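Local coordinates for ferric iron-binding periplasmic protein (Pseudomonas aeruginosa, PDB 6J2S), which binds ferric iron in the periplasm, probably for delivery to an ABC transporter, and also binds gallium (III) at a metal site, at residues A[8-13]-A[57-62]; A[96-101]-A[226-231]; A[103-108]-A[187-192]. One frame throughout, in Å; residues are numbered along the deposited sequence.

Contact 1 (A[8-13]-A[57-62]); sequences NGQHAA and YTEESP. With GA (gallium (III) ion), chain D.
Glu59 OE2 and His11 NE2 meet on the same gallium ion, each 2.1 Å from it, and OE2 also takes a hydrogen bond from Arg101 NH2, outside the two segments. The shared metal explains why the two ligand atoms stand close without a hydrogen between them. The imidazole and carboxylate planes are 57° apart, with Glu59 OE1 over one face of the ring. Water 2, itself a gallium ligand, donates to Glu59 OE1 at 2.6 Å and so fixes the carboxylate's rotation; Tyr195 and Tyr196 complete the protein ligands. In the second shell, Gln10 OE1 accepts the backbone N-H of His11 (N to OE1 2.8 Å) on a lone pair, which positions the ligand's backbone. Chi1 of Gln10, off the staggered positions at -107°, lays CG over one face of the Tyr57 ring, 3.8 Å from the centroid, a CH-pi contact; the bend at chi2 turns OE1 back to His11 N. Gly9 N donates to Tyr57 O at 2.6 Å, continuing the parallel pairing of Asn8 with Tyr57. The contact lies where strands 3-8 and 55-57 end side by side, His11 at the N-cap position of helix 12-26 and the second loop running into helix 62-70.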
loop_
_atom_site.group_PDB
_atom_site.type_symbol
_atom_site.label_atom_id
_atom_site.label_comp_id
_atom_site.label_asym_id
_atom_site.label_seq_id
_atom_site.Cartn_x
_atom_site.Cartn_y
_atom_site.Cartn_z
ATOM N N ASN A 8 -8.117 10.319 -4.428
ATOM C CA ASN A 8 -6.874 10.002 -3.734
ATOM C C ASN A 8 -7.155 8.964 -2.662
ATOM O O ASN A 8 -7.663 9.288 -1.580
ATOM C CB ASN A 8 -6.242 11.243 -3.111
ATOM C CG ASN A 8 -4.975 10.897 -2.328
ATOM O OD1 ASN A 8 -4.242 9.982 -2.703
ATOM N ND2 ASN A 8 -4.728 11.609 -1.251
ATOM N N GLY A 9 -6.830 7.711 -2.969
ATOM C CA GLY A 9 -6.783 6.674 -1.954
ATOM C C GLY A 9 -5.468 6.598 -1.210
ATOM O O GLY A 9 -5.370 5.901 -0.197
ATOM N N GLN A 10 -4.441 7.309 -1.676
ATOM C CA GLN A 10 -3.214 7.359 -0.904
ATOM C C GLN A 10 -3.419 8.241 0.313
ATOM O O GLN A 10 -4.458 8.886 0.483
ATOM C CB GLN A 10 -2.046 7.869 -1.748
ATOM C CG GLN A 10 -1.033 6.758 -2.122
ATOM C CD GLN A 10 0.013 6.511 -1.038
ATOM O OE1 GLN A 10 -0.230 6.746 0.142
ATOM N NE2 GLN A 10 1.187 6.042 -1.448
ATOM N N HIS A 11 -2.413 8.247 1.178
ATOM C CA HIS A 11 -2.469 9.077 2.371
ATOM C C HIS A 11 -2.594 10.546 1.983
ATOM O O HIS A 11 -2.091 10.975 0.945
ATOM C CB HIS A 11 -1.237 8.798 3.223
ATOM C CG HIS A 11 -1.340 7.498 3.955
ATOM N ND1 HIS A 11 -2.032 7.375 5.137
ATOM C CD2 HIS A 11 -0.926 6.251 3.628
ATOM C CE1 HIS A 11 -2.012 6.113 5.530
ATOM N NE2 HIS A 11 -1.339 5.410 4.636
ATOM N N ALA A 12 -3.310 11.316 2.817
ATOM C CA ALA A 12 -3.799 12.625 2.374
ATOM C C ALA A 12 -2.660 13.578 2.009
ATOM O O ALA A 12 -2.728 14.261 0.979
ATOM C CB ALA A 12 -4.706 13.243 3.441
ATOM N N ALA A 13 -1.615 13.655 2.844
ATOM C CA ALA A 13 -0.506 14.576 2.568
ATOM C C ALA A 13 0.248 14.202 1.300
ATOM O O ALA A 13 0.789 15.082 0.618
ATOM C CB ALA A 13 0.473 14.609 3.747
ATOM N N TYR A 57 -5.676 7.241 -7.588
ATOM C CA TYR A 57 -4.378 6.997 -6.976
ATOM C C TYR A 57 -4.649 6.194 -5.710
ATOM O O TYR A 57 -5.430 6.641 -4.866
ATOM C CB TYR A 57 -3.737 8.346 -6.659
ATOM C CG TYR A 57 -2.359 8.371 -6.066
ATOM C CD1 TYR A 57 -1.444 7.349 -6.287
ATOM C CD2 TYR A 57 -1.950 9.483 -5.329
ATOM C CE1 TYR A 57 -0.143 7.422 -5.749
ATOM C CE2 TYR A 57 -0.676 9.575 -4.801
ATOM C CZ TYR A 57 0.225 8.550 -5.012
ATOM O OH TYR A 57 1.482 8.674 -4.456
ATOM N N THR A 58 -4.075 4.990 -5.603
ATOM C CA THR A 58 -4.407 4.067 -4.519
ATOM C C THR A 58 -3.161 3.701 -3.723
ATOM O O THR A 58 -2.039 3.769 -4.227
ATOM C CB THR A 58 -5.047 2.767 -5.026
ATOM O OG1 THR A 58 -4.097 2.048 -5.829
ATOM C CG2 THR A 58 -6.305 3.050 -5.850
ATOM N N GLU A 59 -3.371 3.288 -2.471
ATOM C CA GLU A 59 -2.248 2.760 -1.700
ATOM C C GLU A 59 -1.841 1.360 -2.145
ATOM O O GLU A 59 -0.685 0.956 -1.930
ATOM C CB GLU A 59 -2.606 2.721 -0.214
ATOM C CG GLU A 59 -2.582 4.065 0.452
ATOM C CD GLU A 59 -2.705 3.913 1.947
ATOM O OE1 GLU A 59 -3.755 4.268 2.509
ATOM O OE2 GLU A 59 -1.751 3.417 2.550
ATOM N N GLU A 60 -2.779 0.584 -2.699
ATOM C CA GLU A 60 -2.549 -0.816 -3.014
ATOM C C GLU A 60 -3.104 -1.130 -4.396
ATOM O O GLU A 60 -3.914 -0.380 -4.952
ATOM C CB GLU A 60 -3.197 -1.744 -1.960
ATOM C CG GLU A 60 -3.099 -1.254 -0.511
ATOM C CD GLU A 60 -1.695 -1.398 0.093
ATOM O OE1 GLU A 60 -1.458 -0.829 1.189
ATOM O OE2 GLU A 60 -0.824 -2.055 -0.533
ATOM N N SER A 61 -2.684 -2.269 -4.936
ATOM C CA SER A 61 -3.019 -2.609 -6.316
ATOM C C SER A 61 -4.321 -3.389 -6.542
ATOM O O SER A 61 -4.861 -3.285 -7.648
ATOM C CB SER A 61 -1.849 -3.369 -6.957
ATOM O OG SER A 61 -1.522 -4.542 -6.237
ATOM N N PRO A 62 -4.875 -4.159 -5.593
ATOM C CA PRO A 62 -6.146 -4.903 -5.884
ATOM C C PRO A 62 -7.269 -4.009 -6.403
ATOM O O PRO A 62 -7.955 -4.398 -7.359
ATOM C CB PRO A 62 -6.504 -5.548 -4.538
ATOM C CG PRO A 62 -5.158 -5.823 -3.921
ATOM C CD PRO A 62 -4.264 -4.644 -4.335
HETATM GA GA GA D . -1.443 3.292 4.603
HETATM O O HOH W 1 2.381 6.264 -4.234
HETATM O O HOH W 2 -3.449 3.477 4.918
#

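Contact 2 (A[96-101]-A[226-231]); sequences IGITAR and SGAAVL
Ile98 lays its CG1 branch against Ala228, CG1 to CB 3.8 Å, with CD1 reaching the same methyl. With CG1 anti to the carbonyl carbon (chi1 -56°), this branch runs along the neighbouring strand, where Met247 of helix 237-247 touches both side chains. The backbones beneath are antiparallel, their short axes 4.2 Å apart at closest approach. Ile96 and Ala228 form a hydrogen-bonded pair, with Ile96 N to Ala228 O at 2.9 Å and Ala228 N to Ile96 O at 2.8 Å. At the following non-hydrogen-bonded pair, Gly97 and Gly227 bring their CA atoms within 4.0 Å, a close approach between two residues without side chains. The register then slips by one residue: Ser226 O takes Ile98 N at 2.7 Å and, more weakly, Thr99 N at 3.3 Å, while Ser226 N returns a bond to Thr99 O. The hydroxyls of Thr99 and Ser226 do not bond each other directly, but water 1 bridges them by donating to both; they also have Glu262 and Thr58, respectively, as partners. Arg101 bends at chi2 and chi3 so that NE passes near Ser226 CB, while its guanidinium is held elsewhere, by salt bridges to Glu262 and Glu60 and a hydrogen bond to the metal ligand Glu59. Two successive residues, Ile98 and Thr99, facing the single residue Ser226 make this a classic beta bulge, set in the strand that carries Arg101 to the metal site.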
loop_
_atom_site.group_PDB
_atom_site.type_symbol
_atom_site.label_atom_id
_atom_site.label_comp_id
_atom_site.label_asym_id
_atom_site.label_seq_id
_atom_site.Cartn_x
_atom_site.Cartn_y
_atom_site.Cartn_z
ATOM N N ILE A 96 -0.573 1.819 -13.361
ATOM C CA ILE A 96 0.879 1.755 -13.211
ATOM C C ILE A 96 1.260 1.964 -11.751
ATOM O O ILE A 96 0.629 2.750 -11.038
ATOM C CB ILE A 96 1.568 2.788 -14.126
ATOM C CG1 ILE A 96 3.076 2.537 -14.213
ATOM C CG2 ILE A 96 1.267 4.209 -13.690
ATOM C CD1 ILE A 96 3.700 3.177 -15.445
ATOM N N GLY A 97 2.292 1.250 -11.311
ATOM C CA GLY A 97 2.803 1.449 -9.971
ATOM C C GLY A 97 3.499 2.790 -9.853
ATOM O O GLY A 97 4.149 3.261 -10.788
ATOM N N ILE A 98 3.354 3.414 -8.685
ATOM C CA ILE A 98 3.953 4.714 -8.402
ATOM C C ILE A 98 5.038 4.607 -7.328
ATOM O O ILE A 98 6.177 5.045 -7.530
ATOM C CB ILE A 98 2.870 5.746 -8.012
ATOM C CG1 ILE A 98 1.816 5.843 -9.128
ATOM C CG2 ILE A 98 3.495 7.122 -7.753
ATOM C CD1 ILE A 98 2.342 6.378 -10.463
ATOM N N THR A 99 4.707 4.023 -6.184
ATOM C CA THR A 99 5.705 3.689 -5.183
ATOM C C THR A 99 5.403 2.289 -4.654
ATOM O O THR A 99 4.318 1.741 -4.862
ATOM C CB THR A 99 5.741 4.696 -4.016
ATOM O OG1 THR A 99 4.455 4.760 -3.377
ATOM C CG2 THR A 99 6.168 6.087 -4.470
ATOM N N ALA A 100 6.374 1.704 -3.971
ATOM C CA ALA A 100 6.177 0.437 -3.285
ATOM C C ALA A 100 6.350 0.646 -1.781
ATOM O O ALA A 100 7.151 1.477 -1.351
ATOM C CB ALA A 100 7.158 -0.629 -3.814
ATOM N N ARG A 101 5.565 -0.076 -0.988
ATOM C CA ARG A 101 5.727 -0.110 0.456
ATOM C C ARG A 101 5.951 -1.560 0.852
ATOM O O ARG A 101 5.807 -2.473 0.037
ATOM C CB ARG A 101 4.502 0.478 1.183
ATOM C CG ARG A 101 3.161 -0.153 0.769
ATOM C CD ARG A 101 2.483 0.568 -0.409
ATOM N NE ARG A 101 2.139 1.951 -0.094
ATOM C CZ ARG A 101 1.151 2.323 0.720
ATOM N NH1 ARG A 101 0.384 1.425 1.330
ATOM N NH2 ARG A 101 0.944 3.606 0.946
ATOM N N SER A 226 1.610 0.813 -4.601
ATOM C CA SER A 226 0.630 1.878 -4.738
ATOM C C SER A 226 0.663 2.346 -6.191
ATOM O O SER A 226 1.749 2.565 -6.741
ATOM C CB SER A 226 0.974 3.021 -3.775
ATOM O OG SER A 226 0.451 4.262 -4.221
ATOM N N GLY A 227 -0.517 2.504 -6.807
ATOM C CA GLY A 227 -0.589 2.718 -8.236
ATOM C C GLY A 227 -1.548 3.827 -8.618
ATOM O O GLY A 227 -2.264 4.382 -7.777
ATOM N N ALA A 228 -1.548 4.142 -9.919
ATOM C CA ALA A 228 -2.407 5.191 -10.455
ATOM C C ALA A 228 -2.982 4.758 -11.797
ATOM O O ALA A 228 -2.433 3.893 -12.484
ATOM C CB ALA A 228 -1.645 6.518 -10.620
ATOM N N ALA A 229 -4.097 5.386 -12.167
ATOM C CA ALA A 229 -4.772 5.081 -13.420
ATOM C C ALA A 229 -5.570 6.291 -13.874
ATOM O O ALA A 229 -6.053 7.086 -13.057
ATOM C CB ALA A 229 -5.708 3.872 -13.301
ATOM N N VAL A 230 -5.698 6.410 -15.181
ATOM C CA VAL A 230 -6.600 7.362 -15.816
ATOM C C VAL A 230 -7.953 6.688 -16.027
ATOM O O VAL A 230 -8.023 5.527 -16.444
ATOM C CB VAL A 230 -6.015 7.853 -17.157
ATOM C CG1 VAL A 230 -7.014 8.764 -17.848
ATOM C CG2 VAL A 230 -4.660 8.550 -16.952
ATOM N N LEU A 231 -9.033 7.424 -15.784
ATOM C CA LEU A 231 -10.381 6.898 -16.012
ATOM C C LEU A 231 -10.791 7.055 -17.478
ATOM O O LEU A 231 -10.589 8.111 -18.081
ATOM C CB LEU A 231 -11.401 7.615 -15.119
ATOM C CG LEU A 231 -11.518 7.233 -13.634
ATOM C CD1 LEU A 231 -11.565 5.722 -13.463
ATOM C CD2 LEU A 231 -10.352 7.831 -12.861
HETATM O O HOH W 1 2.381 6.264 -4.234
#

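Contact 3 (A[103-108]-A[187-192]); sequences RVLAYN and VDMALI
Arg103 curls back across the end of the partner strand, its chain bent at chi2 and chi3 (-64° and -70°). This brings Ile192 O over one face of the guanidinium, 3.6 Å from its plane and offset toward the rim, while NH2 packs against Leu191 CB. Water 3 lies at the guanidinium edge, in its plane: it accepts from Arg103 NH2 at 3.1 Å and donates to Leu191 O. Arg103 NH1 has its own partner just beyond the segment, Asn193 OD1. Val104 begins the regular ladder in a hydrogen-bonded pair with Ile192, and the two bonds are unequal: Val104 N to Ile192 O is 3.0 Å, whereas Ile192 N to Val104 O is 3.3 Å. Val104 CG2 also meets Ile192 CG1 on the face that the two alanines share.

Leu105 projects to the other face, opposite Leu191 in a non-hydrogen-bonded pair. Its CD1 is the branch that touches both neighbours, 3.8 Å from Met189 CB and 3.9 Å from Leu191 CD2, while CD2 approaches the Met189 sulfur. Ala106 pairs with Ala190 through two backbone bonds of 2.9 Å, Ala106 N to Ala190 O and Ala190 N to Ala106 O, and its methyl meets Ile192 CD1. Tyr107 comes next, its CB against Met189 CG and its CA close to Asp188 O, but its ring leads away from the partner strand. Asn108 N closes the ladder on Asp188 O; the side chains of these two are engaged elsewhere, Asn108 with Val182 and Asp188 in a salt bridge to Arg132.

Such a regular antiparallel ladder is consistent with one lobe of a periplasmic binding protein fold. This end of strand 96-107 is flanked by strand 189-193 and, through backbone bonds from Leu105 and Tyr107, by strand 210-212. Helix 175-183 packs on the Ala190 and Ile192 face, while helix 140-153 meets Arg103.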
loop_
_atom_site.group_PDB
_atom_site.type_symbol
_atom_site.label_atom_id
_atom_site.label_comp_id
_atom_site.label_asym_id
_atom_site.label_seq_id
_atom_site.Cartn_x
_atom_site.Cartn_y
_atom_site.Cartn_z
ATOM N N ARG A 103 5.694 -4.678 4.111
ATOM C CA ARG A 103 5.219 -5.105 5.415
ATOM C C ARG A 103 6.384 -5.172 6.388
ATOM O O ARG A 103 7.498 -5.536 6.011
ATOM C CB ARG A 103 4.547 -6.471 5.301
ATOM C CG ARG A 103 3.369 -6.434 4.336
ATOM C CD ARG A 103 2.316 -5.508 4.902
ATOM N NE ARG A 103 1.685 -6.102 6.080
ATOM C CZ ARG A 103 0.724 -5.518 6.791
ATOM N NH1 ARG A 103 0.280 -4.309 6.449
ATOM N NH2 ARG A 103 0.188 -6.162 7.834
ATOM N N VAL A 104 6.124 -4.802 7.641
ATOM C CA VAL A 104 7.127 -4.838 8.702
ATOM C C VAL A 104 6.468 -5.268 10.007
ATOM O O VAL A 104 5.240 -5.300 10.152
ATOM C CB VAL A 104 7.819 -3.470 8.911
ATOM C CG1 VAL A 104 8.542 -3.013 7.671
ATOM C CG2 VAL A 104 6.787 -2.424 9.340
ATOM N N LEU A 105 7.313 -5.610 10.969
ATOM C CA LEU A 105 6.876 -5.907 12.323
ATOM C C LEU A 105 7.435 -4.803 13.212
ATOM O O LEU A 105 8.625 -4.795 13.530
ATOM C CB LEU A 105 7.373 -7.286 12.739
ATOM C CG LEU A 105 7.057 -7.665 14.171
ATOM C CD1 LEU A 105 5.558 -7.877 14.327
ATOM C CD2 LEU A 105 7.860 -8.914 14.520
ATOM N N ALA A 106 6.605 -3.844 13.579
ATOM C CA ALA A 106 7.075 -2.824 14.507
ATOM C C ALA A 106 7.072 -3.433 15.901
ATOM O O ALA A 106 6.193 -4.227 16.232
ATOM C CB ALA A 106 6.191 -1.576 14.455
ATOM N N TYR A 107 8.076 -3.107 16.709
ATOM C CA TYR A 107 8.089 -3.657 18.060
ATOM C C TYR A 107 8.676 -2.631 19.019
ATOM O O TYR A 107 9.356 -1.686 18.612
ATOM C CB TYR A 107 8.867 -4.978 18.137
ATOM C CG TYR A 107 10.346 -4.833 17.895
ATOM C CD1 TYR A 107 10.844 -4.655 16.608
ATOM C CD2 TYR A 107 11.249 -4.878 18.953
ATOM C CE1 TYR A 107 12.216 -4.514 16.370
ATOM C CE2 TYR A 107 12.627 -4.747 18.729
ATOM C CZ TYR A 107 13.098 -4.557 17.436
ATOM O OH TYR A 107 14.453 -4.415 17.214
ATOM N N ASN A 108 8.389 -2.831 20.307
ATOM C CA ASN A 108 8.894 -1.969 21.371
ATOM C C ASN A 108 9.943 -2.756 22.136
ATOM O O ASN A 108 9.592 -3.729 22.822
ATOM C CB ASN A 108 7.762 -1.523 22.298
ATOM C CG ASN A 108 8.198 -0.442 23.279
ATOM O OD1 ASN A 108 9.262 -0.544 23.884
ATOM N ND2 ASN A 108 7.382 0.615 23.420
ATOM N N VAL A 187 0.922 -2.373 23.260
ATOM C CA VAL A 187 1.075 -3.724 22.732
ATOM C C VAL A 187 2.543 -3.885 22.343
ATOM O O VAL A 187 3.215 -2.910 22.003
ATOM C CB VAL A 187 0.094 -3.991 21.545
ATOM C CG1 VAL A 187 0.490 -3.206 20.284
ATOM C CG2 VAL A 187 -0.038 -5.476 21.259
ATOM N N ASP A 188 3.057 -5.126 22.412
ATOM C CA ASP A 188 4.500 -5.321 22.248
ATOM C C ASP A 188 4.956 -5.118 20.802
ATOM O O ASP A 188 6.082 -4.664 20.570
ATOM C CB ASP A 188 4.916 -6.723 22.710
ATOM C CG ASP A 188 4.664 -6.967 24.209
ATOM O OD1 ASP A 188 4.857 -8.112 24.673
ATOM O OD2 ASP A 188 4.299 -6.011 24.924
ATOM N N MET A 189 4.114 -5.464 19.834
ATOM C CA MET A 189 4.467 -5.489 18.420
ATOM C C MET A 189 3.212 -5.241 17.604
ATOM O O MET A 189 2.091 -5.432 18.089
ATOM C CB MET A 189 5.024 -6.848 17.949
ATOM C CG MET A 189 5.992 -7.580 18.839
ATOM S SD MET A 189 6.262 -9.259 18.211
ATOM C CE MET A 189 4.789 -10.123 18.716
ATOM N N ALA A 190 3.402 -4.879 16.336
ATOM C CA ALA A 190 2.247 -4.822 15.444
ATOM C C ALA A 190 2.689 -4.963 13.996
ATOM O O ALA A 190 3.771 -4.511 13.615
ATOM C CB ALA A 190 1.438 -3.524 15.618
ATOM N N LEU A 191 1.815 -5.571 13.192
ATOM C CA LEU A 191 2.005 -5.717 11.755
ATOM C C LEU A 191 1.483 -4.473 11.045
ATOM O O LEU A 191 0.276 -4.210 11.062
ATOM C CB LEU A 191 1.251 -6.945 11.252
ATOM C CG LEU A 191 1.597 -8.307 11.845
ATOM C CD1 LEU A 191 0.597 -9.339 11.331
ATOM C CD2 LEU A 191 3.016 -8.710 11.458
ATOM N N ILE A 192 2.378 -3.727 10.404
ATOM C CA ILE A 192 1.995 -2.504 9.713
ATOM C C ILE A 192 2.802 -2.384 8.425
ATOM O O ILE A 192 3.534 -3.309 8.038
ATOM C CB ILE A 192 2.213 -1.273 10.615
ATOM C CG1 ILE A 192 3.669 -1.207 11.094
ATOM C CG2 ILE A 192 1.223 -1.273 11.802
ATOM C CD1 ILE A 192 4.122 0.207 11.519
HETATM O O HOH W 3 -1.935 -5.217 9.929
#

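All three contacts are largely buried, but they lie at different distances from the chain's centre: about 7 Å for the centre of contact 1, about 10 Å for contact 2 and about 16 Å for contact 3. Contacts 1 and 2 touch, Thr58 bonding to Ser226 and Gly227, and share water 1. Contacts 2 and 3 both use strand 96-107 but lie on opposite sides of the chain's centre, about 26 Å apart between centres. The chemistry changes accordingly: metal ligation between loop residues in contact 1, an irregular ladder with a bulge and polar side chains in contact 2, and a regular antiparallel ladder with mostly apolar side chains in contact 3.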